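Local coordinates for Rab GDP dissociation inhibitor alpha (Naegleria fowleri, PDB 6C87), which probably binds prenylated Rab GTPases in their GDP-bound state, slowing nucleotide release and keeping them soluble for recycling between membranes, at residues A[25-30]-A[429-434]; A[78-83]-A[312-317]; A[179-184]-A[205-210]; A[190-195]-A[333-338]; A[372-377]-A[390-395]. All blocks are in the same frame, centred on the assembly; numbering follows the deposited sequence.

Interaction 1 (A[25-30]-A[429-434]); sequences CVISGL and VDIYER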
# COMPACT_ATOMS: atom_id res chain seq x y z
N CYS A 25 5.50 15.69 -20.71
CA CYS A 25 4.10 15.53 -21.11
C CYS A 25 3.35 14.61 -20.15
O CYS A 25 2.19 14.86 -19.83
CB CYS A 25 4.03 14.99 -22.54
SG CYS A 25 4.54 16.17 -23.84
N VAL A 26 4.00 13.53 -19.69
CA VAL A 26 3.36 12.59 -18.79
C VAL A 26 3.19 13.20 -17.40
O VAL A 26 2.15 13.02 -16.75
CB VAL A 26 4.16 11.28 -18.73
CG1 VAL A 26 3.56 10.34 -17.68
CG2 VAL A 26 4.16 10.61 -20.10
N ILE A 27 4.21 13.90 -16.90
CA ILE A 27 4.08 14.58 -15.62
C ILE A 27 2.96 15.62 -15.69
O ILE A 27 2.12 15.72 -14.78
CB ILE A 27 5.43 15.20 -15.21
CG1 ILE A 27 6.41 14.10 -14.80
CG2 ILE A 27 5.26 16.17 -14.04
CD1 ILE A 27 5.98 13.35 -13.55
N SER A 28 2.93 16.41 -16.77
CA SER A 28 1.88 17.41 -16.95
C SER A 28 0.49 16.77 -16.98
O SER A 28 -0.44 17.27 -16.34
CB SER A 28 2.15 18.20 -18.22
OG SER A 28 1.14 19.16 -18.47
N GLY A 29 0.34 15.66 -17.70
CA GLY A 29 -0.94 14.98 -17.76
C GLY A 29 -1.38 14.40 -16.43
O GLY A 29 -2.55 14.49 -16.06
N LEU A 30 -0.45 13.79 -15.70
CA LEU A 30 -0.77 13.25 -14.38
C LEU A 30 -1.22 14.35 -13.42
O LEU A 30 -2.16 14.16 -12.64
CB LEU A 30 0.44 12.51 -13.80
CG LEU A 30 0.72 11.13 -14.38
CD1 LEU A 30 2.07 10.65 -13.89
CD2 LEU A 30 -0.37 10.15 -13.96
N VAL A 429 8.02 8.34 -12.52
CA VAL A 429 7.53 7.96 -11.20
C VAL A 429 8.30 8.69 -10.12
O VAL A 429 7.72 9.19 -9.14
CB VAL A 429 7.62 6.44 -11.01
CG1 VAL A 429 7.36 6.09 -9.54
CG2 VAL A 429 6.64 5.73 -11.93
N ASP A 430 9.63 8.74 -10.26
CA ASP A 430 10.44 9.41 -9.27
C ASP A 430 10.10 10.89 -9.20
O ASP A 430 9.93 11.45 -8.12
CB ASP A 430 11.92 9.18 -9.56
CG ASP A 430 12.81 9.86 -8.55
OD1 ASP A 430 12.61 9.61 -7.34
OD2 ASP A 430 13.72 10.60 -8.97
N ILE A 431 9.99 11.54 -10.37
CA ILE A 431 9.63 12.96 -10.41
C ILE A 431 8.28 13.20 -9.74
O ILE A 431 8.12 14.13 -8.94
CB ILE A 431 9.62 13.46 -11.87
CG1 ILE A 431 11.05 13.52 -12.43
CG2 ILE A 431 8.94 14.83 -11.96
CD1 ILE A 431 11.10 13.53 -13.95
N TYR A 432 7.30 12.35 -10.04
CA TYR A 432 5.97 12.55 -9.47
C TYR A 432 5.98 12.32 -7.96
O TYR A 432 5.29 13.02 -7.21
CB TYR A 432 4.95 11.64 -10.15
CG TYR A 432 3.52 12.08 -9.91
CD1 TYR A 432 3.01 13.21 -10.53
CD2 TYR A 432 2.69 11.36 -9.05
CE1 TYR A 432 1.71 13.62 -10.30
CE2 TYR A 432 1.37 11.76 -8.82
CZ TYR A 432 0.89 12.90 -9.45
OH TYR A 432 -0.40 13.32 -9.23
N GLU A 433 6.78 11.35 -7.50
CA GLU A 433 6.90 11.14 -6.05
C GLU A 433 7.58 12.34 -5.39
O GLU A 433 7.18 12.75 -4.29
CB GLU A 433 7.70 9.87 -5.78
CG GLU A 433 6.92 8.60 -5.97
CD GLU A 433 7.80 7.39 -5.78
OE1 GLU A 433 9.03 7.57 -5.76
OE2 GLU A 433 7.26 6.27 -5.64
N ARG A 434 8.59 12.91 -6.04
CA ARG A 434 9.24 14.10 -5.51
C ARG A 434 8.29 15.28 -5.46
O ARG A 434 8.37 16.10 -4.53
CB ARG A 434 10.46 14.45 -6.37
CG ARG A 434 11.65 13.52 -6.18
CD ARG A 434 12.36 13.26 -7.50
NE ARG A 434 12.78 14.51 -8.13
CZ ARG A 434 13.28 14.59 -9.35
NH1 ARG A 434 13.42 13.50 -10.10
NH2 ARG A 434 13.64 15.77 -9.84
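I27 and L30 meet I431 and Y432 where the first and last helices of the Rossmann-like domain pack together. Helix 22-33 directly follows strand 15-18 and the glycine-rich turn after it, whereas helix 422-436 comes after strand 409-411 at one side of the same parallel sheet. The two short segments run at 42° to one another, their axes 10.3 Å apart, and the space between them is filled by branched aliphatic side chains and one ring. I27 does most of the reaching: with chi1 and chi2 (-65°) both bent, its CD1 is carried across the groove, though its CB does not point at the partner helix. There CD1 touches CG2 of I431 at 3.7 Å and also rests against CB of Y432 at 3.9 Å, arriving near the plane of the tyrosine ring, at its edge. I431 CG2 also meets CG1 of I27 at 3.9 Å, so this methyl branch packs against both CG1 and CD1 of I27. The surroundings are apolar too, since I27 touches I428 and I435 of helix 422-436 and L30 packs on I98 of helix 94-102. Y432, with CG anti to its own backbone N (chi1 -163°), lays its ring alongside L30, where CE1 approaches CB of L30 obliquely at 3.9 Å.

Interaction 2 (A[78-83]-A[312-317]); sequences RDYNID and ICILSH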
# COMPACT_ATOMS: atom_id res chain seq x y z
N ARG A 78 7.04 13.89 -46.55
CA ARG A 78 5.99 13.88 -45.55
C ARG A 78 5.51 12.48 -45.21
O ARG A 78 4.67 12.33 -44.32
CB ARG A 78 4.82 14.75 -46.03
N ASP A 79 6.01 11.45 -45.89
CA ASP A 79 5.77 10.07 -45.48
C ASP A 79 6.65 9.64 -44.30
O ASP A 79 6.45 8.54 -43.77
CB ASP A 79 5.98 9.11 -46.65
CG ASP A 79 4.80 9.11 -47.63
OD1 ASP A 79 3.76 9.72 -47.31
OD2 ASP A 79 4.91 8.48 -48.70
N TYR A 80 7.63 10.46 -43.91
CA TYR A 80 8.53 10.13 -42.81
C TYR A 80 8.08 10.80 -41.52
O TYR A 80 7.80 12.00 -41.50
CB TYR A 80 9.96 10.58 -43.13
CG TYR A 80 10.69 9.74 -44.13
CD1 TYR A 80 10.66 10.04 -45.49
CD2 TYR A 80 11.46 8.65 -43.71
CE1 TYR A 80 11.37 9.27 -46.41
CE2 TYR A 80 12.16 7.88 -44.61
CZ TYR A 80 12.11 8.19 -45.96
OH TYR A 80 12.81 7.40 -46.85
N ASN A 81 8.08 10.03 -40.43
CA ASN A 81 7.85 10.54 -39.08
C ASN A 81 8.98 9.97 -38.24
O ASN A 81 8.81 8.98 -37.53
CB ASN A 81 6.46 10.13 -38.52
CG ASN A 81 5.32 10.78 -39.26
OD1 ASN A 81 5.11 11.99 -39.18
ND2 ASN A 81 4.56 9.98 -39.99
N ILE A 82 10.15 10.61 -38.33
CA ILE A 82 11.37 10.07 -37.74
C ILE A 82 11.51 10.59 -36.32
O ILE A 82 11.77 11.78 -36.10
CB ILE A 82 12.60 10.42 -38.59
CG1 ILE A 82 12.50 9.77 -39.97
CG2 ILE A 82 13.86 9.99 -37.89
CD1 ILE A 82 13.47 10.31 -40.99
N ASP A 83 11.33 9.70 -35.35
CA ASP A 83 11.56 10.03 -33.95
C ASP A 83 13.06 10.04 -33.69
O ASP A 83 13.74 9.02 -33.87
CB ASP A 83 10.88 9.00 -33.05
CG ASP A 83 9.37 9.02 -33.18
OD1 ASP A 83 8.79 10.13 -33.26
OD2 ASP A 83 8.77 7.93 -33.23
N ILE A 312 21.01 7.38 -37.29
CA ILE A 312 19.70 7.16 -37.87
C ILE A 312 19.91 6.74 -39.32
O ILE A 312 20.56 7.46 -40.09
CB ILE A 312 18.82 8.41 -37.72
CG1 ILE A 312 18.75 8.79 -36.24
CG2 ILE A 312 17.43 8.19 -38.28
CD1 ILE A 312 18.21 10.18 -35.96
N CYS A 313 19.42 5.55 -39.67
CA CYS A 313 19.68 4.93 -40.96
C CYS A 313 18.39 4.64 -41.69
O CYS A 313 17.47 4.02 -41.13
CB CYS A 313 20.47 3.62 -40.80
SG CYS A 313 21.95 3.78 -39.79
N ILE A 314 18.31 5.09 -42.94
CA ILE A 314 17.22 4.73 -43.84
C ILE A 314 17.65 3.55 -44.69
O ILE A 314 18.66 3.62 -45.41
CB ILE A 314 16.80 5.92 -44.71
CG1 ILE A 314 16.36 7.07 -43.80
CG2 ILE A 314 15.70 5.48 -45.67
CD1 ILE A 314 15.98 8.35 -44.52
N LEU A 315 16.88 2.47 -44.63
CA LEU A 315 17.18 1.25 -45.36
C LEU A 315 16.08 0.99 -46.37
O LEU A 315 14.92 1.33 -46.16
CB LEU A 315 17.31 0.06 -44.40
CG LEU A 315 18.19 0.24 -43.16
CD1 LEU A 315 18.21 -1.03 -42.32
CD2 LEU A 315 19.61 0.61 -43.58
N SER A 316 16.47 0.36 -47.48
CA SER A 316 15.53 -0.13 -48.48
C SER A 316 15.41 -1.65 -48.43
O SER A 316 15.08 -2.29 -49.42
CB SER A 316 15.97 0.33 -49.87
OG SER A 316 15.60 1.68 -50.07
N HIS A 317 15.66 -2.22 -47.26
CA HIS A 317 15.68 -3.67 -47.09
C HIS A 317 15.53 -3.97 -45.61
O HIS A 317 15.95 -3.17 -44.77
CB HIS A 317 16.99 -4.27 -47.63
CG HIS A 317 18.21 -3.79 -46.91
ND1 HIS A 317 18.63 -4.33 -45.72
CD2 HIS A 317 19.09 -2.81 -47.22
CE1 HIS A 317 19.72 -3.70 -45.31
NE2 HIS A 317 20.02 -2.77 -46.21
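Y80 and I314 approach from opposite directions, the phenol meeting the two ends of the isoleucine. CD1 of I314 lies 3.8 Å from CE2 of Y80, reaching the ring obliquely, while the CG2 branch of I314 touches the phenol OH of Y80 at 3.7 Å. That hydroxyl donates its hydrogen bond to L74 O, which fixes the outer end of the ring while the isoleucine packs against it. In I314, chi1 of -59° turns CG1 beside the backbone N and chi2 of 177° extends the chain, so that CD1 and CG2 part to serve different regions of Y80. I82 and I312 share this kind of rotamer; their CG2 branches meet at 4.0 Å as the side chains pass at an angle. M59 and L56 of helix 56-64 adjoin the same residues. I312 and I314, two apart on strand 302-315, thus help build the buried apolar layer in which strand 82-83, the loop before it and helix 56-64 pack on one face of the large mixed sheet.

Interaction 3 (A[179-184]-A[205-210]); sequences KIYKYY and SYMTTV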
# COMPACT_ATOMS: atom_id res chain seq x y z
N LYS A 179 24.24 -16.06 -7.32
CA LYS A 179 24.33 -17.39 -6.73
C LYS A 179 23.64 -18.44 -7.60
O LYS A 179 24.10 -19.58 -7.68
CB LYS A 179 23.73 -17.39 -5.31
N ILE A 180 22.54 -18.06 -8.26
CA ILE A 180 21.85 -19.00 -9.14
C ILE A 180 22.63 -19.24 -10.42
O ILE A 180 22.74 -20.37 -10.90
CB ILE A 180 20.43 -18.49 -9.43
CG1 ILE A 180 19.69 -18.21 -8.12
CG2 ILE A 180 19.67 -19.49 -10.28
CD1 ILE A 180 18.23 -17.92 -8.30
N TYR A 181 23.20 -18.17 -10.99
CA TYR A 181 24.00 -18.32 -12.21
C TYR A 181 25.19 -19.24 -11.97
O TYR A 181 25.40 -20.21 -12.71
CB TYR A 181 24.50 -16.95 -12.68
CG TYR A 181 23.48 -16.09 -13.38
CD1 TYR A 181 22.45 -16.65 -14.14
CD2 TYR A 181 23.55 -14.71 -13.30
CE1 TYR A 181 21.53 -15.85 -14.78
CE2 TYR A 181 22.64 -13.90 -13.94
CZ TYR A 181 21.63 -14.47 -14.68
OH TYR A 181 20.73 -13.65 -15.31
N LYS A 182 25.97 -18.95 -10.93
CA LYS A 182 27.18 -19.72 -10.65
C LYS A 182 26.87 -21.17 -10.31
O LYS A 182 27.67 -22.06 -10.61
CB LYS A 182 27.97 -19.07 -9.51
N TYR A 183 25.71 -21.43 -9.70
CA TYR A 183 25.33 -22.80 -9.37
C TYR A 183 25.09 -23.62 -10.63
O TYR A 183 25.43 -24.81 -10.68
CB TYR A 183 24.10 -22.80 -8.46
CG TYR A 183 23.62 -24.18 -8.07
CD1 TYR A 183 24.43 -25.04 -7.34
CD2 TYR A 183 22.34 -24.61 -8.41
CE1 TYR A 183 23.99 -26.30 -6.98
CE2 TYR A 183 21.90 -25.87 -8.05
CZ TYR A 183 22.72 -26.71 -7.33
OH TYR A 183 22.29 -27.97 -6.97
N TYR A 184 24.49 -23.01 -11.65
CA TYR A 184 24.23 -23.68 -12.92
C TYR A 184 25.40 -23.63 -13.89
O TYR A 184 25.31 -24.23 -14.97
CB TYR A 184 22.97 -23.10 -13.56
CG TYR A 184 21.74 -23.62 -12.87
CD1 TYR A 184 21.17 -24.82 -13.25
CD2 TYR A 184 21.19 -22.94 -11.80
CE1 TYR A 184 20.06 -25.31 -12.62
CE2 TYR A 184 20.07 -23.43 -11.15
CZ TYR A 184 19.52 -24.62 -11.57
OH TYR A 184 18.41 -25.12 -10.93
N SER A 205 25.14 -5.39 -12.65
CA SER A 205 25.14 -5.13 -11.22
C SER A 205 23.92 -5.72 -10.51
O SER A 205 23.98 -5.96 -9.30
CB SER A 205 25.23 -3.63 -10.96
OG SER A 205 24.12 -2.95 -11.51
N TYR A 206 22.83 -5.98 -11.25
CA TYR A 206 21.64 -6.58 -10.64
C TYR A 206 21.94 -7.94 -10.04
O TYR A 206 21.23 -8.37 -9.12
CB TYR A 206 20.52 -6.73 -11.68
CG TYR A 206 20.80 -7.86 -12.66
CD1 TYR A 206 21.58 -7.64 -13.79
CD2 TYR A 206 20.32 -9.15 -12.43
CE1 TYR A 206 21.85 -8.68 -14.68
CE2 TYR A 206 20.59 -10.19 -13.31
CZ TYR A 206 21.36 -9.94 -14.44
OH TYR A 206 21.64 -10.97 -15.32
N MET A 207 22.98 -8.62 -10.53
CA MET A 207 23.28 -9.98 -10.10
C MET A 207 23.59 -10.06 -8.61
O MET A 207 23.47 -11.13 -8.02
CB MET A 207 24.46 -10.53 -10.89
CG MET A 207 24.19 -10.81 -12.36
SD MET A 207 25.70 -11.31 -13.21
CE MET A 207 25.13 -11.45 -14.90
N THR A 208 23.99 -8.94 -7.99
CA THR A 208 24.32 -8.91 -6.58
C THR A 208 23.47 -7.94 -5.77
O THR A 208 23.49 -8.02 -4.54
CB THR A 208 25.80 -8.57 -6.37
OG1 THR A 208 26.10 -7.29 -6.95
CG2 THR A 208 26.70 -9.62 -7.01
N THR A 209 22.73 -7.04 -6.42
CA THR A 209 22.00 -6.00 -5.71
C THR A 209 20.49 -6.21 -5.71
O THR A 209 19.80 -5.52 -4.95
CB THR A 209 22.32 -4.62 -6.32
OG1 THR A 209 21.81 -4.56 -7.66
CG2 THR A 209 23.82 -4.38 -6.34
N VAL A 210 19.97 -7.14 -6.50
CA VAL A 210 18.52 -7.32 -6.61
C VAL A 210 18.19 -8.79 -6.37
O VAL A 210 18.90 -9.67 -6.87
CB VAL A 210 18.01 -6.85 -7.99
CG1 VAL A 210 16.56 -7.21 -8.21
CG2 VAL A 210 18.21 -5.35 -8.14
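Y181 OH and Y206 OH are 2.8 Å apart, a hydrogen bond in which either phenol may be the donor, and it ties helix 177-184 to the short helix 206-209 within the helical part of the protein. In relatives of this family, that helical part holds the prenyl group of the bound Rab. The two side chains cross at about a right angle, and each hydroxyl lies at the edge of the other's ring, near its plane. Y206 gets there through an uncommon rotamer, with CG between the backbone N and the carbonyl carbon (chi1 73°); its CB does not aim at the partner helix, yet the ring end does. M207 flanks the same tyrosine. Its CE sits 3.6 Å from CE2 of Y181, and its SD, 5.1 Å from the ring centroid and 76° off the normal, makes a Met-aromatic contact at the edge. CG of M207 also lies over one face of the Y206 ring, offset toward the rim, so methionine and both phenols form one cluster. Y206 additionally stacks on Y201, and L152 of helix 143-157 touches Y181. Within 205-210, S205 O is held by T208 N at 3.3 Å and by T209 OG1 at 3.1 Å, the two donors reaching it from opposite faces of the carbonyl plane.

Interaction 4 (A[190-195]-A[333-338]); sequences TTDFLG and PQKQTG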
# COMPACT_ATOMS: atom_id res chain seq x y z
N THR A 190 25.08 -16.84 -21.62
CA THR A 190 23.72 -17.05 -21.13
C THR A 190 23.19 -15.81 -20.43
O THR A 190 22.07 -15.36 -20.71
CB THR A 190 23.66 -18.25 -20.17
OG1 THR A 190 24.03 -19.45 -20.86
CG2 THR A 190 22.25 -18.40 -19.60
N THR A 191 23.98 -15.23 -19.52
CA THR A 191 23.51 -14.10 -18.75
C THR A 191 23.31 -12.85 -19.61
O THR A 191 22.52 -11.98 -19.22
CB THR A 191 24.48 -13.79 -17.60
OG1 THR A 191 25.74 -13.37 -18.13
CG2 THR A 191 24.67 -15.01 -16.71
N ASP A 192 23.99 -12.76 -20.75
CA ASP A 192 23.84 -11.59 -21.62
C ASP A 192 22.44 -11.51 -22.20
O ASP A 192 21.69 -10.56 -21.93
CB ASP A 192 24.89 -11.63 -22.73
CG ASP A 192 26.22 -11.02 -22.29
OD1 ASP A 192 27.18 -11.06 -23.08
OD2 ASP A 192 26.32 -10.57 -21.13
N PHE A 193 22.04 -12.50 -23.00
CA PHE A 193 20.70 -12.44 -23.58
C PHE A 193 19.63 -12.54 -22.51
O PHE A 193 18.57 -11.91 -22.63
CB PHE A 193 20.52 -13.54 -24.64
CG PHE A 193 20.25 -14.93 -24.08
CD1 PHE A 193 18.96 -15.33 -23.72
CD2 PHE A 193 21.28 -15.86 -23.98
CE1 PHE A 193 18.72 -16.61 -23.22
CE2 PHE A 193 21.04 -17.15 -23.50
CZ PHE A 193 19.76 -17.52 -23.12
N LEU A 194 19.88 -13.31 -21.45
CA LEU A 194 18.88 -13.46 -20.41
C LEU A 194 18.70 -12.17 -19.63
O LEU A 194 17.58 -11.68 -19.45
CB LEU A 194 19.26 -14.62 -19.49
CG LEU A 194 18.14 -15.35 -18.75
CD1 LEU A 194 17.00 -15.68 -19.70
CD2 LEU A 194 18.69 -16.62 -18.12
N GLY A 195 19.81 -11.58 -19.17
CA GLY A 195 19.75 -10.39 -18.35
C GLY A 195 19.49 -9.13 -19.14
O GLY A 195 18.76 -8.25 -18.67
N PRO A 333 24.61 -6.78 -26.41
CA PRO A 333 25.15 -6.74 -25.04
C PRO A 333 26.62 -6.32 -25.00
O PRO A 333 27.42 -6.68 -25.87
CB PRO A 333 24.95 -8.18 -24.55
CG PRO A 333 23.88 -8.75 -25.45
CD PRO A 333 24.09 -8.11 -26.78
N GLN A 334 26.97 -5.55 -23.97
CA GLN A 334 28.32 -5.01 -23.91
C GLN A 334 29.37 -6.11 -23.84
O GLN A 334 30.45 -5.99 -24.44
CB GLN A 334 28.46 -4.04 -22.73
CG GLN A 334 28.37 -4.67 -21.35
CD GLN A 334 28.08 -3.64 -20.27
OE1 GLN A 334 28.94 -3.32 -19.45
NE2 GLN A 334 26.83 -3.17 -20.23
N LYS A 335 29.08 -7.20 -23.12
CA LYS A 335 30.06 -8.28 -23.04
C LYS A 335 30.18 -9.06 -24.35
O LYS A 335 31.13 -9.84 -24.49
CB LYS A 335 29.75 -9.21 -21.87
CG LYS A 335 30.24 -8.65 -20.54
CD LYS A 335 29.62 -9.32 -19.33
CE LYS A 335 30.17 -8.69 -18.05
NZ LYS A 335 29.64 -9.33 -16.81
N GLN A 336 29.26 -8.89 -25.29
CA GLN A 336 29.39 -9.51 -26.60
C GLN A 336 30.14 -8.65 -27.60
O GLN A 336 30.50 -9.15 -28.68
CB GLN A 336 27.99 -9.83 -27.16
CG GLN A 336 27.16 -10.75 -26.28
CD GLN A 336 27.71 -12.16 -26.25
OE1 GLN A 336 28.33 -12.61 -27.22
NE2 GLN A 336 27.52 -12.85 -25.14
N THR A 337 30.44 -7.40 -27.27
CA THR A 337 31.04 -6.45 -28.20
C THR A 337 32.35 -5.84 -27.70
O THR A 337 32.90 -4.98 -28.39
CB THR A 337 30.06 -5.31 -28.53
OG1 THR A 337 29.59 -4.72 -27.32
CG2 THR A 337 28.90 -5.82 -29.34
N GLY A 338 32.84 -6.26 -26.54
CA GLY A 338 34.04 -5.70 -25.95
C GLY A 338 33.90 -4.27 -25.47
O GLY A 338 34.85 -3.48 -25.59
O HOH W 1 26.86 -7.82 -21.36
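With chi1 at -85°, D192 swings CG beside its own backbone N and sends the carboxylate across to Q336, whose chain folds back at chi2 so that its amide meets the acid. NE2 of Q336 donates to OD1 of D192 over 2.8 Å, with an N-H...O angle of 140°. The donor comes from the anti side, somewhat out of the carboxylate plane, and the two flat groups stand nearly perpendicular, 87° apart. Both ends of the amide have further partners, NE2 with D189 OD1 and OE1 with H121 ND1, which settles its rotation. The other carboxylate oxygen, OD2 of D192, takes a hydrogen bond of 2.8 Å from a water that in turn accepts from K335 N. P333 closes the apolar side, its CB resting 3.8 Å from CG of D192. K335 passes with CB 3.4 Å from OD1 of D192; its NZ bridges to D204 but, 5.6 Å from OD2 of D192, may still ease the acid's charge. D192 is buried, and an amide and a water bind its carboxylate. Here helix 188-198 of the helical part joins the connection of the antiparallel hairpin formed by strands 328-332 and 343-349 of the mixed sheet.

Interaction 5 (A[372-377]-A[390-395]); sequences NPENEV and KFVYIL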
# COMPACT_ATOMS: atom_id res chain seq x y z
N ASN A 372 35.88 8.74 -30.94
CA ASN A 372 35.31 8.48 -32.26
C ASN A 372 33.98 7.75 -32.05
O ASN A 372 33.90 6.52 -32.16
CB ASN A 372 36.26 7.67 -33.13
CG ASN A 372 35.84 7.63 -34.58
OD1 ASN A 372 34.76 8.11 -34.94
ND2 ASN A 372 36.69 7.07 -35.44
N PRO A 373 32.91 8.49 -31.75
CA PRO A 373 31.63 7.83 -31.45
C PRO A 373 31.08 7.01 -32.60
O PRO A 373 30.53 5.92 -32.37
CB PRO A 373 30.70 9.01 -31.12
CG PRO A 373 31.63 10.15 -30.78
CD PRO A 373 32.83 9.96 -31.63
N GLU A 374 31.23 7.48 -33.84
CA GLU A 374 30.71 6.75 -34.99
C GLU A 374 31.32 5.36 -35.10
O GLU A 374 30.64 4.39 -35.44
CB GLU A 374 30.97 7.54 -36.26
CG GLU A 374 29.85 8.43 -36.70
CD GLU A 374 30.12 9.08 -38.04
OE1 GLU A 374 29.89 8.42 -39.08
OE2 GLU A 374 30.54 10.26 -38.04
N ASN A 375 32.61 5.24 -34.81
CA ASN A 375 33.28 3.95 -34.92
C ASN A 375 32.82 2.98 -33.85
O ASN A 375 32.92 1.76 -34.04
CB ASN A 375 34.80 4.15 -34.89
CG ASN A 375 35.55 2.86 -35.06
OD1 ASN A 375 36.11 2.31 -34.11
ND2 ASN A 375 35.59 2.36 -36.29
N GLU A 376 32.33 3.49 -32.72
CA GLU A 376 31.85 2.59 -31.66
C GLU A 376 30.65 1.77 -32.12
O GLU A 376 30.47 0.64 -31.66
CB GLU A 376 31.52 3.38 -30.40
CG GLU A 376 32.72 4.02 -29.71
CD GLU A 376 32.34 4.90 -28.52
OE1 GLU A 376 31.54 4.46 -27.66
OE2 GLU A 376 32.83 6.05 -28.44
N VAL A 377 29.82 2.30 -33.03
CA VAL A 377 28.66 1.58 -33.53
C VAL A 377 28.91 0.93 -34.89
O VAL A 377 27.98 0.44 -35.52
CB VAL A 377 27.40 2.48 -33.60
CG1 VAL A 377 27.03 3.02 -32.23
CG2 VAL A 377 27.60 3.61 -34.60
N LYS A 390 22.35 8.12 -43.85
CA LYS A 390 22.80 7.97 -42.47
C LYS A 390 22.95 9.35 -41.84
O LYS A 390 23.59 10.24 -42.41
CB LYS A 390 24.13 7.19 -42.45
CG LYS A 390 24.66 6.92 -41.08
CD LYS A 390 26.03 6.26 -41.11
CE LYS A 390 26.99 7.03 -42.01
NZ LYS A 390 28.39 6.79 -41.59
N PHE A 391 22.38 9.51 -40.64
CA PHE A 391 22.47 10.77 -39.91
C PHE A 391 23.07 10.53 -38.53
O PHE A 391 22.56 9.70 -37.77
CB PHE A 391 21.09 11.41 -39.74
CG PHE A 391 20.32 11.54 -41.00
CD1 PHE A 391 20.52 12.63 -41.85
CD2 PHE A 391 19.37 10.58 -41.35
CE1 PHE A 391 19.79 12.76 -43.02
CE2 PHE A 391 18.63 10.71 -42.52
CZ PHE A 391 18.85 11.81 -43.36
N VAL A 392 24.13 11.26 -38.21
CA VAL A 392 24.79 11.14 -36.91
C VAL A 392 24.21 12.17 -35.95
O VAL A 392 24.30 13.38 -36.19
CB VAL A 392 26.31 11.31 -37.04
CG1 VAL A 392 26.94 11.25 -35.66
CG2 VAL A 392 26.88 10.22 -37.91
N TYR A 393 23.63 11.69 -34.86
CA TYR A 393 22.92 12.53 -33.89
C TYR A 393 23.53 12.28 -32.51
O TYR A 393 23.20 11.29 -31.85
CB TYR A 393 21.43 12.22 -33.92
CG TYR A 393 20.57 13.13 -33.08
CD1 TYR A 393 20.76 14.50 -33.08
CD2 TYR A 393 19.55 12.61 -32.29
CE1 TYR A 393 19.97 15.33 -32.31
CE2 TYR A 393 18.75 13.43 -31.53
CZ TYR A 393 18.96 14.79 -31.53
OH TYR A 393 18.15 15.60 -30.76
N ILE A 394 24.41 13.17 -32.07
CA ILE A 394 25.10 13.06 -30.79
C ILE A 394 24.52 14.10 -29.83
O ILE A 394 24.38 15.28 -30.19
CB ILE A 394 26.61 13.24 -30.97
CG1 ILE A 394 27.12 12.24 -32.01
CG2 ILE A 394 27.32 13.06 -29.64
CD1 ILE A 394 28.54 12.49 -32.45
N LEU A 395 24.21 13.67 -28.61
CA LEU A 395 23.60 14.53 -27.61
C LEU A 395 24.32 14.39 -26.27
O LEU A 395 24.74 13.30 -25.89
CB LEU A 395 22.12 14.18 -27.41
CG LEU A 395 21.15 14.47 -28.55
CD1 LEU A 395 19.78 13.93 -28.19
CD2 LEU A 395 21.10 15.97 -28.84
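The carboxylate of E374 lies with one face against V392, whose CG2 methyl stands above the group, 3.4 Å from CD of E374 and 3.7 Å from both of its oxygens. At one end of this flat group, OE1 of E374 takes a long bond from NZ of K390 at 3.3 Å, a weak hydrogen bond that is part of a salt bridge. K390 begins extended, CG anti to the backbone N, then turns at chi3 (51°) so that its ammonium comes up beside the acid. The methyl above the carboxylate and the ammonium at its end thus combine packing with charge pairing at the surface. Further along, the ring of P373 offers CG to CD1 of I394 at 4.2 Å. K390, V392 and I394 alternate along strand 389-400 and turn one side to helix 373-376, while F391 and Y393 between them turn to helix 56-64. Strands 360-367 and 389-400 flank strand 302-315, both antiparallel to it, so the helical connection that includes 373-376 makes a beta-alpha-beta crossover.

How the interactions relate
Interactions 1 and 2 are buried and apolar, joining helix to helix in the Rossmann-like domain and a small sheet to a large one. Interaction 5 is a surface contact that combines a weak charge pair with apolar packing, yet it shares the mixed sheet with interaction 2: strands 302-315 and 389-400 are neighbours, and I312 O lies 2.8 Å from F391 N, probably a hydrogen bond. Interactions 3 and 4 form the other cluster, their centres about 14 Å apart, and both use polar side-chain groups within buried or partly buried surroundings. There T191 of helix 188-198 packs on Y181 and M207. Interaction 1 lies about 31 to 33 Å from all the others, centre to centre.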